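Local coordinates for nitrogenase molybdenum-iron protein beta chain (Clostridium pasteurianum, PDB 4WES) that pairs with the alpha chain to form the molybdenum-iron component of nitrogenase, which reduces dinitrogen to ammonium, and shares an [8Fe-7S] cluster with it, at residues Ile172-Gly177 against Arg185-Leu190; Ala245-Ala250 against Val259-Leu264; Ile268-Thr273 against Gly297-Leu302; Ser328-Glu333 against Arg432-Ile437. All blocks are in the same frame, centred on the assembly; numbering follows the deposited sequence. Where two conformers were deposited one is given.

Interaction 1: Ile172-Gly177 against Arg185-Leu190; sequences INVIPG and REIKRL
I187 is the one helical residue that reaches the strand end here, and its two methyl-bearing branches touch separate partners. The contact is wholly apolar. CG2 of I187 meets CG2 of V174 at 4.2 Å, while the longer branch ends on the proline ring, with I187 CD1 4.2 Å from P176 CB. The extended chi2 of I187 (157°) carries CD1 past the end of the strand, whereas the short CG2 branch stays level with V174. V174 answers with chi1 at 55°, which puts CG2 opposite its own backbone N and out toward the helix. L241 of the neighbouring strand touches both V174 and I187, and F276 of helix 270-284 also packs on I187.

Charged groups keep to other faces of the helix. R189 grips E186 side-on: NE reaches OE1 at 2.8 Å in a nearly straight bond (176°), and R189 NH2 reaches E186 OE2 at 2.8 Å. Gripping both oxygens, each on its syn side, with two nitrogens fixes the guanidinium's rotation; its NH2 also pairs with E295. R185 pairs with D209 and with E294 of the second subunit.

Strand 172-175, helix 181-193 and strand 198-200 form a beta-alpha-beta unit of a parallel, Rossmann-like sheet.

Interaction 2: Ala245-Ala250 against Val259-Leu264; sequences ASDLGA and VPFKTL
T263 and D247, together with F261 and A250, join helix 243-257 to strand 261-264 in a beta-alpha-beta unit that starts from strand 237-241. The helix and strand segments run almost exactly antiparallel (175°), their axes 9.2 Å apart, as expected when a crossover helix returns along the sheet. In the conformer described, T263 OG1 donates to D247 OD1 at 2.7 Å, on the syn side of the carboxylate but 28° out of its plane; the two side chains meet at about a right angle. Beside this bond the contact turns apolar: A250 CB lies 3.9 Å from F261 CB. With its CG between backbone N and carbonyl carbon (chi1 74°), F261 turns its ring against the helix, with A250 C over one face near the rim. At the edge of the same ring, close to its plane, lies T263 OG1. Where the strand has not yet begun, a water bridges the backbones, donating to A250 O at 2.9 Å and to V259 O at 2.8 Å.

Further out, K251 and E254, further along the helix, also touch F261. S240 OG of the central strand 237-241 also hydrogen-bonds D247 OD1, so one carboxylate oxygen is held by two hydroxyl residues of neighbouring strands.

Interaction 3: Ile268-Thr273 against Gly297-Leu302; sequences IGVSAT and GQLIDL
No ring or planar side chain enters where V270 meets L299 and I300; the flat group beside the contact is the G269 carbonyl, next to V270. T273 OG1 donates to G269 O at 2.8 Å, lying in the carbonyl plane with a C=O...donor angle of 156°. The same oxygen takes the backbone bond from T273 N at 3.3 Å, so two donors from one residue hold it at the start of helix 270-284, where G269 is the N-cap residue.

On the V270 side a single methyl, CG2, does the touching. V270 CG2 meets L299 CD2 at 3.9 Å, the two side chains crossing at a slant, and the same CG2 lies 4.2 Å from I300 CD1. I300 does not start toward V270; its bent chain (chi2 -58°) brings CD1 round to V270 CG2. M514 of the alpha chain packs on both V270 and I300. One residue along, helix 290-305 is ionic where it faces the second subunit: D301 binds an iron(II) ion with D305 and with that subunit's K61 backbone O and E62 carboxylate.

E333 accepts hydrogen bonds from V270 N and S271 OG, a carboxylate at a helix start that probably gains from the helix dipole. The contact itself is apolar, with no hydrogen bond between the two segments, while directional bonds fix the helix start behind V270 and metal coordination ties L299's helix to the second subunit.

Interaction 4: Ser328-Glu333 against Arg432-Ile437; sequences SKFIIE and RLVEEI
F330 is the main bump, pushing the far rim of its ring into the shallow hollow between L433 and V434. Its CZ meets V434 CG2 at 3.6 Å, obliquely to the ring, and its CE2 comes 4.1 Å from L433 CB, which sits at the ring edge near its plane. F330 has chi1 at -173°, with CG opposite the backbone N, so the ring stands straight out from its helix and bridges much of the gap. V434 offers CG2, the methyl beside its own backbone N, and its side chain crosses F330 at about a right angle. A smaller bump on the same helix is I331, whose partner I437 lies one turn further along 432-437 than L433; its chain folded at chi2 (-59°), I331 swings CD1 round to meet I437 CD1 at 4.3 Å.

Side-chain length matters because the segment axes stay 12.2 Å apart at closest and cross at -68°; large side chains, not close backbones, make the joint. Away from it, K329 NZ forms a salt bridge with E333 OE2 at 3.1 Å, approaching from above the carboxylate plane.

Helix 321-333 also packs through S328, K329 and I332 on helix 348-360, and through I331 and I332 on P338 of strand 337-343. I437 leans on V407 of strand 406-408, while R432 and E435 of helix 426-448 face the second subunit.

In the fold
Followed from the N terminus, the four contacts come in series, none enclosing or crossing another. Interaction 1 closes a short loop of seven residues and interaction 2 one of eight; both serve the same parallel sheet and touch where I175 and G177 meet helix 243-257 at A245, S246 and A250. Interaction 3 opens a few residues after interaction 2 and spans 23 residues, most of them helical. Interaction 4 bridges 98 residues, bringing the late helix 426-448 back to helix 321-333, beside the five-stranded parallel sheet. Interactions 3 and 4 touch each other, their centres about 9 Å apart, and both, like R185 of interaction 1, reach the second subunit.

Interaction 1: Ile172-Gly177 against Arg185-Leu190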
loop_
_atom_site.group_PDB
_atom_site.type_symbol
_atom_site.label_atom_id
_atom_site.label_comp_id
_atom_site.label_asym_id
_atom_site.label_seq_id
_atom_site.Cartn_x
_atom_site.Cartn_y
_atom_site.Cartn_z
ATOM N N ILE B 172 -2.562 32.494 17.530
ATOM C CA ILE B 172 -3.309 32.439 16.294
ATOM C C ILE B 172 -4.335 31.283 16.433
ATOM O O ILE B 172 -3.972 30.184 16.829
ATOM C CB ILE B 172 -2.386 32.166 15.099
ATOM C CG1 ILE B 172 -1.486 33.391 14.879
ATOM C CG2 ILE B 172 -3.170 31.828 13.828
ATOM C CD1 ILE B 172 -0.474 33.243 13.772
ATOM N N ASN B 173 -5.609 31.565 16.143
ATOM C CA ASN B 173 -6.609 30.494 16.076
ATOM C C ASN B 173 -6.436 29.755 14.740
ATOM O O ASN B 173 -6.201 30.414 13.717
ATOM C CB ASN B 173 -8.018 31.037 16.118
ATOM C CG ASN B 173 -8.316 31.814 17.373
ATOM O OD1 ASN B 173 -7.868 31.457 18.455
ATOM N ND2 ASN B 173 -9.102 32.879 17.213
ATOM N N VAL B 174 -6.600 28.447 14.734
ATOM C CA VAL B 174 -6.640 27.697 13.499
ATOM C C VAL B 174 -7.867 26.802 13.496
ATOM O O VAL B 174 -8.037 25.983 14.396
ATOM C CB VAL B 174 -5.318 26.940 13.200
ATOM C CG1 VAL B 174 -4.903 26.015 14.331
ATOM C CG2 VAL B 174 -5.410 26.203 11.864
ATOM N N ILE B 175 -8.709 26.990 12.484
ATOM C CA ILE B 175 -9.849 26.114 12.268
ATOM C C ILE B 175 -9.416 25.208 11.115
ATOM O O ILE B 175 -9.208 25.687 10.009
ATOM C CB ILE B 175 -11.136 26.890 11.935
ATOM C CG1 ILE B 175 -11.474 27.891 13.042
ATOM C CG2 ILE B 175 -12.270 25.934 11.683
ATOM C CD1 ILE B 175 -12.587 28.870 12.665
ATOM N N PRO B 176 -9.211 23.905 11.397
ATOM C CA PRO B 176 -8.505 23.048 10.456
ATOM C C PRO B 176 -9.381 22.467 9.344
ATOM O O PRO B 176 -8.884 21.737 8.498
ATOM C CB PRO B 176 -7.960 21.951 11.351
ATOM C CG PRO B 176 -9.018 21.802 12.391
ATOM C CD PRO B 176 -9.437 23.230 12.688
ATOM N N GLY B 177 -10.679 22.718 9.408
ATOM C CA GLY B 177 -11.615 22.151 8.489
ATOM C C GLY B 177 -11.977 20.704 8.805
ATOM O O GLY B 177 -11.622 20.154 9.848
ATOM N N ARG B 185 -3.108 16.741 13.956
ATOM C CA ARG B 185 -1.816 16.590 14.611
ATOM C C ARG B 185 -0.700 17.187 13.797
ATOM O O ARG B 185 0.200 17.841 14.335
ATOM C CB ARG B 185 -1.496 15.120 14.885
ATOM C CG ARG B 185 -2.391 14.492 15.941
ATOM C CD ARG B 185 -2.044 13.040 16.140
ATOM N NE ARG B 185 -2.914 12.331 17.066
ATOM C CZ ARG B 185 -2.623 11.968 18.299
ATOM N NH1 ARG B 185 -1.500 12.373 18.865
ATOM N NH2 ARG B 185 -3.445 11.202 18.980
ATOM N N GLU B 186 -0.743 16.992 12.470
ATOM C CA GLU B 186 0.319 17.527 11.615
ATOM C C GLU B 186 0.306 19.047 11.577
ATOM O O GLU B 186 1.376 19.681 11.614
ATOM C CB GLU B 186 0.206 16.932 10.227
ATOM C CG GLU B 186 1.216 17.450 9.213
ATOM C CD GLU B 186 2.684 17.232 9.560
ATOM O OE1 GLU B 186 2.995 16.483 10.503
ATOM O OE2 GLU B 186 3.531 17.856 8.880
ATOM N N ILE B 187 -0.872 19.649 11.494
ATOM C CA ILE B 187 -0.959 21.116 11.515
ATOM C C ILE B 187 -0.423 21.663 12.836
ATOM O O ILE B 187 0.341 22.641 12.835
ATOM C CB ILE B 187 -2.402 21.564 11.214
ATOM C CG1 ILE B 187 -2.751 21.226 9.758
ATOM C CG2 ILE B 187 -2.613 23.022 11.518
ATOM C CD1 ILE B 187 -4.239 21.108 9.509
ATOM N N LYS B 188 -0.784 21.019 13.947
ATOM C CA LYS B 188 -0.258 21.438 15.256
ATOM C C LYS B 188 1.276 21.307 15.272
ATOM O O LYS B 188 1.982 22.199 15.778
ATOM C CB LYS B 188 -0.896 20.660 16.401
ATOM C CG LYS B 188 -2.373 20.986 16.592
ATOM C CD LYS B 188 -2.957 20.435 17.862
ATOM C CE LYS B 188 -2.979 18.935 17.855
ATOM N NZ LYS B 188 -3.533 18.417 19.137
ATOM N N ARG B 189 1.777 20.209 14.733
ATOM C CA ARG B 189 3.210 19.968 14.713
ATOM C C ARG B 189 3.935 21.086 13.965
ATOM O O ARG B 189 5.019 21.548 14.370
ATOM C CB ARG B 189 3.507 18.602 14.084
ATOM C CG ARG B 189 4.957 18.163 14.263
ATOM C CD ARG B 189 5.296 16.941 13.411
ATOM N NE ARG B 189 5.248 17.224 11.985
ATOM C CZ ARG B 189 6.205 17.860 11.321
ATOM N NH1 ARG B 189 7.328 18.252 11.936
ATOM N NH2 ARG B 189 6.048 18.128 10.050
ATOM N N LEU B 190 3.347 21.548 12.856
ATOM C CA LEU B 190 3.932 22.622 12.070
ATOM C C LEU B 190 3.918 23.959 12.820
ATOM O O LEU B 190 4.920 24.687 12.806
ATOM C CB LEU B 190 3.235 22.723 10.716
ATOM C CG LEU B 190 3.493 21.517 9.807
ATOM C CD1 LEU B 190 2.596 21.565 8.573
ATOM C CD2 LEU B 190 4.932 21.474 9.355
#

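Interaction 2: Ala245-Ala250 against Val259-Leu264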
loop_
_atom_site.group_PDB
_atom_site.type_symbol
_atom_site.label_atom_id
_atom_site.label_comp_id
_atom_site.label_asym_id
_atom_site.label_seq_id
_atom_site.Cartn_x
_atom_site.Cartn_y
_atom_site.Cartn_z
ATOM N N ALA B 245 -15.567 24.337 5.084
ATOM C CA ALA B 245 -15.686 23.867 6.445
ATOM C C ALA B 245 -15.472 24.976 7.487
ATOM O O ALA B 245 -16.029 24.886 8.584
ATOM C CB ALA B 245 -14.691 22.741 6.713
ATOM N N SER B 246 -14.610 25.934 7.176
ATOM C CA SER B 246 -14.020 26.744 8.222
ATOM C C SER B 246 -14.378 28.240 8.187
ATOM O O SER B 246 -14.270 28.925 9.219
ATOM C CB SER B 246 -12.497 26.602 8.189
ATOM O OG SER B 246 -12.137 25.235 8.322
ATOM N N ASP B 247 -14.785 28.768 7.023
ATOM C CA ASP B 247 -14.971 30.213 6.930
ATOM C C ASP B 247 -16.113 30.702 7.787
ATOM O O ASP B 247 -16.016 31.790 8.345
ATOM C CB ASP B 247 -15.222 30.653 5.490
ATOM C CG ASP B 247 -13.995 31.015 4.722
ATOM O OD1 ASP B 247 -12.869 30.846 5.200
ATOM O OD2 ASP B 247 -14.182 31.510 3.568
ATOM N N LEU B 248 -17.207 29.956 7.896
ATOM C CA LEU B 248 -18.345 30.463 8.650
ATOM C C LEU B 248 -17.935 30.743 10.092
ATOM O O LEU B 248 -18.237 31.796 10.658
ATOM C CB LEU B 248 -19.526 29.517 8.578
ATOM C CG LEU B 248 -20.769 29.990 9.341
ATOM C CD1 LEU B 248 -21.358 31.250 8.763
ATOM C CD2 LEU B 248 -21.829 28.891 9.363
ATOM N N GLY B 249 -17.227 29.804 10.694
ATOM C CA GLY B 249 -16.749 30.001 12.049
ATOM C C GLY B 249 -15.789 31.189 12.167
ATOM O O GLY B 249 -15.890 32.022 13.089
ATOM N N ALA B 250 -14.849 31.288 11.219
ATOM C CA ALA B 250 -13.862 32.379 11.249
ATOM C C ALA B 250 -14.526 33.746 11.108
ATOM O O ALA B 250 -14.183 34.703 11.832
ATOM C CB ALA B 250 -12.831 32.193 10.178
ATOM N N VAL B 259 -11.715 39.489 15.898
ATOM C CA VAL B 259 -10.502 38.785 15.506
ATOM C C VAL B 259 -10.478 38.671 13.986
ATOM O O VAL B 259 -11.347 38.013 13.394
ATOM C CB VAL B 259 -10.437 37.362 16.124
ATOM C CG1 VAL B 259 -9.148 36.678 15.721
ATOM C CG2 VAL B 259 -10.593 37.391 17.642
ATOM N N PRO B 260 -9.477 39.279 13.317
ATOM C CA PRO B 260 -9.430 39.157 11.858
ATOM C C PRO B 260 -9.144 37.735 11.413
ATOM O O PRO B 260 -8.636 36.929 12.205
ATOM C CB PRO B 260 -8.271 40.061 11.434
ATOM C CG PRO B 260 -7.508 40.322 12.660
ATOM C CD PRO B 260 -8.327 40.012 13.847
ATOM N N PHE B 261 -9.470 37.414 10.165
ATOM C CA PHE B 261 -9.193 36.082 9.676
ATOM C C PHE B 261 -8.595 36.122 8.296
ATOM O O PHE B 261 -8.743 37.085 7.553
ATOM C CB PHE B 261 -10.446 35.191 9.726
ATOM C CG PHE B 261 -11.471 35.495 8.674
ATOM C CD1 PHE B 261 -12.349 36.554 8.820
ATOM C CD2 PHE B 261 -11.550 34.716 7.526
ATOM C CE1 PHE B 261 -13.292 36.814 7.859
ATOM C CE2 PHE B 261 -12.486 34.983 6.554
ATOM C CZ PHE B 261 -13.349 36.035 6.720
ATOM N N LYS B 262 -7.954 35.008 7.949
ATOM C CA LYS B 262 -7.444 34.752 6.606
ATOM C C LYS B 262 -7.878 33.359 6.176
ATOM O O LYS B 262 -7.732 32.410 6.943
ATOM C CB LYS B 262 -5.923 34.847 6.622
ATOM C CG LYS B 262 -5.192 34.675 5.314
ATOM C CD LYS B 262 -3.751 35.154 5.439
ATOM C CE LYS B 262 -2.941 34.918 4.164
ATOM N NZ LYS B 262 -3.630 35.359 2.913
ATOM N N THR B 263 -8.372 33.240 4.951
ATOM C CA THR B 263 -8.798 31.972 4.411
ATOM C C THR B 263 -7.654 31.371 3.604
ATOM O O THR B 263 -7.030 32.062 2.803
ATOM C CB THR B 263 -10.026 32.165 3.524
ATOM O OG1 THR B 263 -11.091 32.697 4.312
ATOM C CG2 THR B 263 -10.472 30.830 2.881
ATOM N N LEU B 264 -7.410 30.077 3.801
ATOM C CA LEU B 264 -6.366 29.325 3.117
ATOM C C LEU B 264 -6.963 28.038 2.588
ATOM O O LEU B 264 -7.975 27.543 3.109
ATOM C CB LEU B 264 -5.243 28.976 4.096
ATOM C CG LEU B 264 -4.443 30.160 4.645
ATOM C CD1 LEU B 264 -3.607 29.722 5.842
ATOM C CD2 LEU B 264 -3.568 30.786 3.558
HETATM O O HOH W 1 -11.717 35.246 13.264
#

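Interaction 3: Ile268-Thr273 against Gly297-Leu302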
loop_
_atom_site.group_PDB
_atom_site.type_symbol
_atom_site.label_atom_id
_atom_site.label_comp_id
_atom_site.label_asym_id
_atom_site.label_seq_id
_atom_site.Cartn_x
_atom_site.Cartn_y
_atom_site.Cartn_z
ATOM N N ILE B 268 -2.740 20.697 1.323
ATOM C CA ILE B 268 -2.365 19.460 0.635
ATOM C C ILE B 268 -1.532 19.825 -0.562
ATOM O O ILE B 268 -1.964 20.623 -1.405
ATOM C CB ILE B 268 -3.608 18.637 0.226
ATOM C CG1 ILE B 268 -4.428 18.228 1.449
ATOM C CG2 ILE B 268 -3.184 17.419 -0.596
ATOM C CD1 ILE B 268 -5.769 17.617 1.116
ATOM N N GLY B 269 -0.348 19.223 -0.667
ATOM C CA GLY B 269 0.550 19.455 -1.795
ATOM C C GLY B 269 1.526 20.588 -1.590
ATOM O O GLY B 269 1.687 21.105 -0.476
ATOM N N VAL B 270 2.162 20.997 -2.689
ATOM C CA VAL B 270 3.257 21.957 -2.597
ATOM C C VAL B 270 2.737 23.362 -2.349
ATOM O O VAL B 270 3.017 23.964 -1.304
ATOM C CB VAL B 270 4.171 21.911 -3.841
ATOM C CG1 VAL B 270 5.323 22.906 -3.694
ATOM C CG2 VAL B 270 4.702 20.509 -4.112
ATOM N N SER B 271 2.011 23.939 -3.306
ATOM C CA SER B 271 1.588 25.328 -3.165
ATOM C C SER B 271 0.682 25.534 -1.975
ATOM O O SER B 271 0.802 26.543 -1.279
ATOM C CB SER B 271 0.964 25.866 -4.441
ATOM O OG SER B 271 -0.245 25.192 -4.763
ATOM N N ALA B 272 -0.217 24.595 -1.702
ATOM C CA ALA B 272 -1.147 24.811 -0.591
ATOM C C ALA B 272 -0.422 24.723 0.766
ATOM O O ALA B 272 -0.740 25.458 1.677
ATOM C CB ALA B 272 -2.310 23.850 -0.664
ATOM N N THR B 273 0.549 23.830 0.904
ATOM C CA THR B 273 1.343 23.827 2.139
ATOM C C THR B 273 2.223 25.075 2.200
ATOM O O THR B 273 2.305 25.725 3.255
ATOM C CB THR B 273 2.163 22.550 2.310
ATOM O OG1 THR B 273 1.271 21.424 2.270
ATOM C CG2 THR B 273 2.885 22.548 3.637
ATOM N N GLY B 297 11.877 19.937 0.869
ATOM C CA GLY B 297 12.841 19.482 -0.097
ATOM C C GLY B 297 12.849 17.990 -0.336
ATOM O O GLY B 297 13.194 17.541 -1.426
ATOM N N GLN B 298 12.486 17.205 0.683
ATOM C CA GLN B 298 12.294 15.774 0.487
ATOM C C GLN B 298 11.063 15.521 -0.399
ATOM O O GLN B 298 11.084 14.613 -1.240
ATOM C CB GLN B 298 12.122 15.056 1.825
ATOM C CG GLN B 298 13.412 15.002 2.648
ATOM C CD GLN B 298 13.143 14.528 4.055
ATOM O OE1 GLN B 298 12.163 14.947 4.697
ATOM N NE2 GLN B 298 13.983 13.659 4.541
ATOM N N LEU B 299 9.996 16.274 -0.188
ATOM C CA LEU B 299 8.840 16.144 -1.081
ATOM C C LEU B 299 9.225 16.468 -2.519
ATOM O O LEU B 299 8.892 15.693 -3.434
ATOM C CB LEU B 299 7.743 17.118 -0.620
ATOM C CG LEU B 299 6.555 17.214 -1.575
ATOM C CD1 LEU B 299 5.866 15.881 -1.835
ATOM C CD2 LEU B 299 5.580 18.279 -1.092
ATOM N N ILE B 300 9.946 17.546 -2.754
ATOM C CA ILE B 300 10.384 17.865 -4.111
ATOM C C ILE B 300 11.258 16.752 -4.653
ATOM O O ILE B 300 11.131 16.341 -5.816
ATOM C CB ILE B 300 11.102 19.246 -4.148
ATOM C CG1 ILE B 300 10.160 20.382 -3.739
ATOM C CG2 ILE B 300 11.703 19.494 -5.514
ATOM C CD1 ILE B 300 8.912 20.526 -4.576
ATOM N N ASP B 301 12.187 16.262 -3.823
ATOM C CA ASP B 301 13.036 15.143 -4.230
ATOM C C ASP B 301 12.214 13.963 -4.704
ATOM O O ASP B 301 12.549 13.315 -5.707
ATOM C CB ASP B 301 13.967 14.748 -3.067
ATOM C CG ASP B 301 15.103 13.860 -3.517
ATOM O OD1 ASP B 301 16.085 14.420 -4.045
ATOM O OD2 ASP B 301 15.003 12.638 -3.329
ATOM N N LEU B 302 11.166 13.625 -3.955
ATOM C CA LEU B 302 10.312 12.482 -4.281
ATOM C C LEU B 302 9.511 12.743 -5.547
ATOM O O LEU B 302 9.353 11.844 -6.371
ATOM C CB LEU B 302 9.420 12.196 -3.090
ATOM C CG LEU B 302 8.439 11.042 -3.246
ATOM C CD1 LEU B 302 9.124 9.739 -3.557
ATOM C CD2 LEU B 302 7.613 10.906 -1.998
#

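Interaction 4: Ser328-Glu333 against Arg432-Ile437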
loop_
_atom_site.group_PDB
_atom_site.type_symbol
_atom_site.label_atom_id
_atom_site.label_comp_id
_atom_site.label_asym_id
_atom_site.label_seq_id
_atom_site.Cartn_x
_atom_site.Cartn_y
_atom_site.Cartn_z
ATOM N N SER B 328 -6.595 18.293 -6.080
ATOM C CA SER B 328 -6.535 18.505 -7.523
ATOM C C SER B 328 -5.359 19.359 -7.927
ATOM O O SER B 328 -4.672 19.097 -8.920
ATOM C CB SER B 328 -7.847 19.131 -8.014
ATOM O OG SER B 328 -8.939 18.225 -7.890
ATOM N N LYS B 329 -5.093 20.412 -7.142
ATOM C CA LYS B 329 -3.898 21.224 -7.400
ATOM C C LYS B 329 -2.640 20.361 -7.286
ATOM O O LYS B 329 -1.738 20.474 -8.099
ATOM C CB LYS B 329 -3.864 22.423 -6.415
ATOM C CG LYS B 329 -2.661 23.330 -6.596
ATOM C CD LYS B 329 -2.641 24.038 -7.937
ATOM C CE LYS B 329 -1.686 25.269 -7.918
ATOM N NZ LYS B 329 -0.328 24.774 -8.065
ATOM N N PHE B 330 -2.576 19.519 -6.255
ATOM C CA PHE B 330 -1.387 18.674 -6.068
ATOM C C PHE B 330 -1.224 17.708 -7.243
ATOM O O PHE B 330 -0.101 17.476 -7.705
ATOM C CB PHE B 330 -1.474 17.955 -4.740
ATOM C CG PHE B 330 -0.230 17.181 -4.359
ATOM C CD1 PHE B 330 1.037 17.646 -4.655
ATOM C CD2 PHE B 330 -0.326 16.019 -3.629
ATOM C CE1 PHE B 330 2.162 16.962 -4.246
ATOM C CE2 PHE B 330 0.799 15.320 -3.218
ATOM C CZ PHE B 330 2.056 15.802 -3.523
ATOM N N ILE B 331 -2.325 17.144 -7.732
ATOM C CA ILE B 331 -2.249 16.280 -8.911
ATOM C C ILE B 331 -1.596 17.022 -10.104
ATOM O O ILE B 331 -0.725 16.482 -10.776
ATOM C CB ILE B 331 -3.661 15.741 -9.246
ATOM C CG1 ILE B 331 -4.149 14.778 -8.183
ATOM C CG2 ILE B 331 -3.704 15.135 -10.641
ATOM C CD1 ILE B 331 -3.319 13.565 -7.922
ATOM N N ILE B 332 -2.023 18.269 -10.331
ATOM C CA ILE B 332 -1.407 19.086 -11.346
ATOM C C ILE B 332 0.084 19.305 -11.070
ATOM O O ILE B 332 0.942 19.191 -11.965
ATOM C CB ILE B 332 -2.156 20.414 -11.520
ATOM C CG1 ILE B 332 -3.581 20.149 -12.048
ATOM C CG2 ILE B 332 -1.414 21.350 -12.456
ATOM C CD1 ILE B 332 -4.461 21.377 -12.042
ATOM N N GLU B 333 0.424 19.603 -9.806
ATOM C CA GLU B 333 1.822 19.800 -9.416
ATOM C C GLU B 333 2.689 18.578 -9.660
ATOM O O GLU B 333 3.877 18.717 -9.907
ATOM C CB GLU B 333 1.882 20.216 -7.951
ATOM C CG GLU B 333 1.284 21.587 -7.677
ATOM C CD GLU B 333 1.135 21.953 -6.218
ATOM O OE1 GLU B 333 0.967 21.058 -5.376
ATOM O OE2 GLU B 333 1.169 23.159 -5.935
ATOM N N ARG B 432 3.559 11.063 1.853
ATOM C CA ARG B 432 2.777 9.840 1.988
ATOM C C ARG B 432 1.864 9.627 0.802
ATOM O O ARG B 432 1.729 8.493 0.295
ATOM C CB ARG B 432 1.966 9.872 3.275
ATOM C CG ARG B 432 2.803 9.786 4.553
ATOM C CD ARG B 432 3.213 8.355 4.910
ATOM N NE ARG B 432 2.088 7.419 4.982
ATOM C CZ ARG B 432 2.196 6.103 5.176
ATOM N NH1 ARG B 432 3.383 5.521 5.335
ATOM N NH2 ARG B 432 1.102 5.358 5.211
ATOM N N LEU B 433 1.238 10.692 0.303
ATOM C CA LEU B 433 0.372 10.597 -0.878
ATOM C C LEU B 433 1.142 10.166 -2.117
ATOM O O LEU B 433 0.658 9.322 -2.892
ATOM C CB LEU B 433 -0.346 11.921 -1.139
ATOM C CG LEU B 433 -1.520 12.236 -0.229
ATOM C CD1 LEU B 433 -1.942 13.681 -0.426
ATOM C CD2 LEU B 433 -2.684 11.267 -0.441
ATOM N N VAL B 434 2.321 10.748 -2.363
ATOM C CA VAL B 434 3.059 10.357 -3.539
ATOM C C VAL B 434 3.497 8.905 -3.471
ATOM O O VAL B 434 3.431 8.178 -4.460
ATOM C CB VAL B 434 4.288 11.260 -3.786
ATOM C CG1 VAL B 434 5.093 10.824 -4.994
ATOM C CG2 VAL B 434 3.815 12.714 -3.940
ATOM N N GLU B 435 3.928 8.457 -2.299
ATOM C CA GLU B 435 4.255 7.049 -2.116
ATOM C C GLU B 435 3.051 6.156 -2.399
ATOM O O GLU B 435 3.166 5.164 -3.115
ATOM C CB GLU B 435 4.793 6.807 -0.713
ATOM C CG GLU B 435 5.181 5.366 -0.507
ATOM C CD GLU B 435 5.546 4.976 0.882
ATOM O OE1 GLU B 435 5.145 5.690 1.858
ATOM O OE2 GLU B 435 6.196 3.924 1.013
ATOM N N GLU B 436 1.911 6.521 -1.828
ATOM C CA GLU B 436 0.717 5.690 -2.037
ATOM C C GLU B 436 0.282 5.637 -3.491
ATOM O O GLU B 436 -0.057 4.574 -4.017
ATOM C CB GLU B 436 -0.422 6.231 -1.191
ATOM C CG GLU B 436 -1.633 5.357 -1.090
ATOM C CD GLU B 436 -2.619 5.873 -0.019
ATOM O OE1 GLU B 436 -2.591 7.099 0.388
ATOM O OE2 GLU B 436 -3.472 5.073 0.378
ATOM N N ILE B 437 0.270 6.788 -4.162
ATOM C CA ILE B 437 -0.104 6.864 -5.559
ATOM C C ILE B 437 0.836 6.030 -6.413
ATOM O O ILE B 437 0.404 5.243 -7.273
ATOM C CB ILE B 437 -0.138 8.343 -6.027
ATOM C CG1 ILE B 437 -1.330 9.084 -5.416
ATOM C CG2 ILE B 437 -0.170 8.431 -7.554
ATOM C CD1 ILE B 437 -1.287 10.588 -5.519
#